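Local coordinates for protein tryptophan synthase alpha chain (Chlamydia trachomatis, PDB 6V82) that probably cleaves indoleglycerol phosphate to indole and glyceraldehyde 3-phosphate, as the alpha subunit of the enzyme that completes tryptophan biosynthesis, at residues Thr11-Gly16 with Gly39-Glu44. Sequence-based numbering, arbitrary orientation.
Sequences TKLCIG and GVDILE
The first beta-alpha-beta unit of the barrel brings strand 13-19 beside strand 42-46, and C14 and D41 tie the two together where they begin. The carbonyl O of C14 takes two backbone donors, D41 N at 2.9 Å and, less closely, I42 N at 3.3 Å. In return the carboxylate of D41 receives the amide of C14, OD1 to N 2.9 Å, through the anti lone pair; CG set beside the D41 backbone N (chi1 -56°) brings it there and lays it across the L13 side chain. Regular parallel pairing follows: G16 N meets I42 O almost head-on, and E44 N binds G16 O at 2.8 Å. On one face of the sheet I15 and I42 lie side by side, CG1 of I15 4.0 Å from CB of I42. On the other, V40 CG1 rests 3.5 Å from G16 N, a close fit against a residue without a side chain. E44, a predicted proton acceptor, packs its CB on I15 CG2, while its carboxylate forms a salt bridge with R205 and a hydrogen bond with Y173; the E44 side chain lies about 7 Å from that of D55, the other predicted acceptor. Adjacent parallel strands joined by a helix are the repeating element of the TIM barrel, whose active site lies at the C-terminal strand ends.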
loop_
_atom_site.group_PDB
_atom_site.type_symbol
_atom_site.label_atom_id
_atom_site.label_comp_id
_atom_site.label_asym_id
_atom_site.label_seq_id
_atom_site.Cartn_x
_atom_site.Cartn_y
_atom_site.Cartn_z
ATOM N N THR A 11 -42.405 -9.917 49.495
ATOM C CA THR A 11 -41.874 -8.693 48.931
ATOM C C THR A 11 -40.351 -8.706 48.970
ATOM O O THR A 11 -39.731 -9.425 49.759
ATOM C CB THR A 11 -42.442 -7.484 49.674
ATOM O OG1 THR A 11 -42.281 -7.672 51.082
ATOM C CG2 THR A 11 -43.928 -7.342 49.362
ATOM N N LYS A 12 -39.760 -7.918 48.069
ATOM C CA LYS A 12 -38.321 -7.657 48.040
ATOM C C LYS A 12 -37.526 -8.962 47.908
ATOM O O LYS A 12 -36.913 -9.466 48.853
ATOM C CB LYS A 12 -37.893 -6.863 49.280
ATOM C CG LYS A 12 -38.841 -5.717 49.647
ATOM C CD LYS A 12 -38.272 -4.832 50.760
ATOM C CE LYS A 12 -37.585 -5.651 51.859
ATOM N NZ LYS A 12 -38.498 -6.606 52.562
ATOM N N LEU A 13 -37.545 -9.482 46.687
ATOM C CA LEU A 13 -36.915 -10.746 46.338
ATOM C C LEU A 13 -35.503 -10.525 45.797
ATOM O O LEU A 13 -35.171 -9.468 45.259
ATOM C CB LEU A 13 -37.758 -11.477 45.295
ATOM C CG LEU A 13 -39.234 -11.667 45.643
ATOM C CD1 LEU A 13 -39.897 -12.523 44.581
ATOM C CD2 LEU A 13 -39.396 -12.300 47.030
ATOM N N CYS A 14 -34.666 -11.543 45.940
ATOM C CA CYS A 14 -33.321 -11.516 45.384
ATOM C C CYS A 14 -33.244 -12.503 44.231
ATOM O O CYS A 14 -33.493 -13.698 44.423
ATOM C CB CYS A 14 -32.267 -11.862 46.431
ATOM S SG CYS A 14 -30.669 -12.254 45.649
ATOM N N ILE A 15 -32.884 -12.010 43.048
ATOM C CA ILE A 15 -32.636 -12.853 41.879
ATOM C C ILE A 15 -31.136 -13.084 41.759
ATOM O O ILE A 15 -30.342 -12.133 41.829
ATOM C CB ILE A 15 -33.192 -12.213 40.595
ATOM C CG1 ILE A 15 -34.670 -11.844 40.760
ATOM C CG2 ILE A 15 -32.974 -13.138 39.406
ATOM C CD1 ILE A 15 -35.224 -10.993 39.622
ATOM N N GLY A 16 -30.744 -14.344 41.588
ATOM C CA GLY A 16 -29.346 -14.692 41.439
ATOM C C GLY A 16 -29.054 -15.314 40.089
ATOM O O GLY A 16 -29.748 -16.248 39.669
ATOM N N GLY A 39 -30.347 -18.019 50.426
ATOM C CA GLY A 39 -31.482 -17.118 50.503
ATOM C C GLY A 39 -31.982 -16.569 49.187
ATOM O O GLY A 39 -32.940 -15.790 49.199
ATOM N N VAL A 40 -31.375 -16.941 48.052
ATOM C CA VAL A 40 -31.816 -16.429 46.758
ATOM C C VAL A 40 -33.226 -16.928 46.471
ATOM O O VAL A 40 -33.528 -18.113 46.651
ATOM C CB VAL A 40 -30.823 -16.845 45.657
ATOM C CG1 VAL A 40 -31.364 -16.499 44.272
ATOM C CG2 VAL A 40 -29.451 -16.168 45.878
ATOM N N ASP A 41 -34.107 -16.025 46.030
ATOM C CA ASP A 41 -35.517 -16.372 45.859
ATOM C C ASP A 41 -35.859 -16.821 44.448
ATOM O O ASP A 41 -36.832 -17.561 44.249
ATOM C CB ASP A 41 -36.412 -15.184 46.223
ATOM C CG ASP A 41 -36.163 -14.668 47.634
ATOM O OD1 ASP A 41 -35.654 -13.532 47.770
ATOM O OD2 ASP A 41 -36.483 -15.396 48.605
ATOM N N ILE A 42 -35.091 -16.382 43.464
ATOM C CA ILE A 42 -35.345 -16.694 42.070
ATOM C C ILE A 42 -34.002 -16.941 41.414
ATOM O O ILE A 42 -33.105 -16.099 41.507
ATOM C CB ILE A 42 -36.082 -15.543 41.359
ATOM C CG1 ILE A 42 -37.470 -15.339 41.959
ATOM C CG2 ILE A 42 -36.137 -15.802 39.861
ATOM C CD1 ILE A 42 -38.186 -14.112 41.445
ATOM N N LEU A 43 -33.853 -18.081 40.760
ATOM C CA LEU A 43 -32.645 -18.359 39.998
ATOM C C LEU A 43 -32.816 -17.876 38.565
ATOM O O LEU A 43 -33.824 -18.174 37.921
ATOM C CB LEU A 43 -32.317 -19.850 40.009
ATOM C CG LEU A 43 -31.709 -20.283 41.328
ATOM C CD1 LEU A 43 -31.327 -21.741 41.280
ATOM C CD2 LEU A 43 -30.512 -19.398 41.664
ATOM N N GLU A 44 -31.840 -17.115 38.076
ATOM C CA GLU A 44 -31.783 -16.743 36.669
ATOM C C GLU A 44 -30.663 -17.555 36.057
ATOM O O GLU A 44 -29.485 -17.299 36.327
ATOM C CB GLU A 44 -31.565 -15.252 36.459
ATOM C CG GLU A 44 -31.637 -14.865 34.978
ATOM C CD GLU A 44 -32.090 -13.422 34.760
ATOM O OE1 GLU A 44 -31.281 -12.608 34.247
ATOM O OE2 GLU A 44 -33.254 -13.107 35.109
#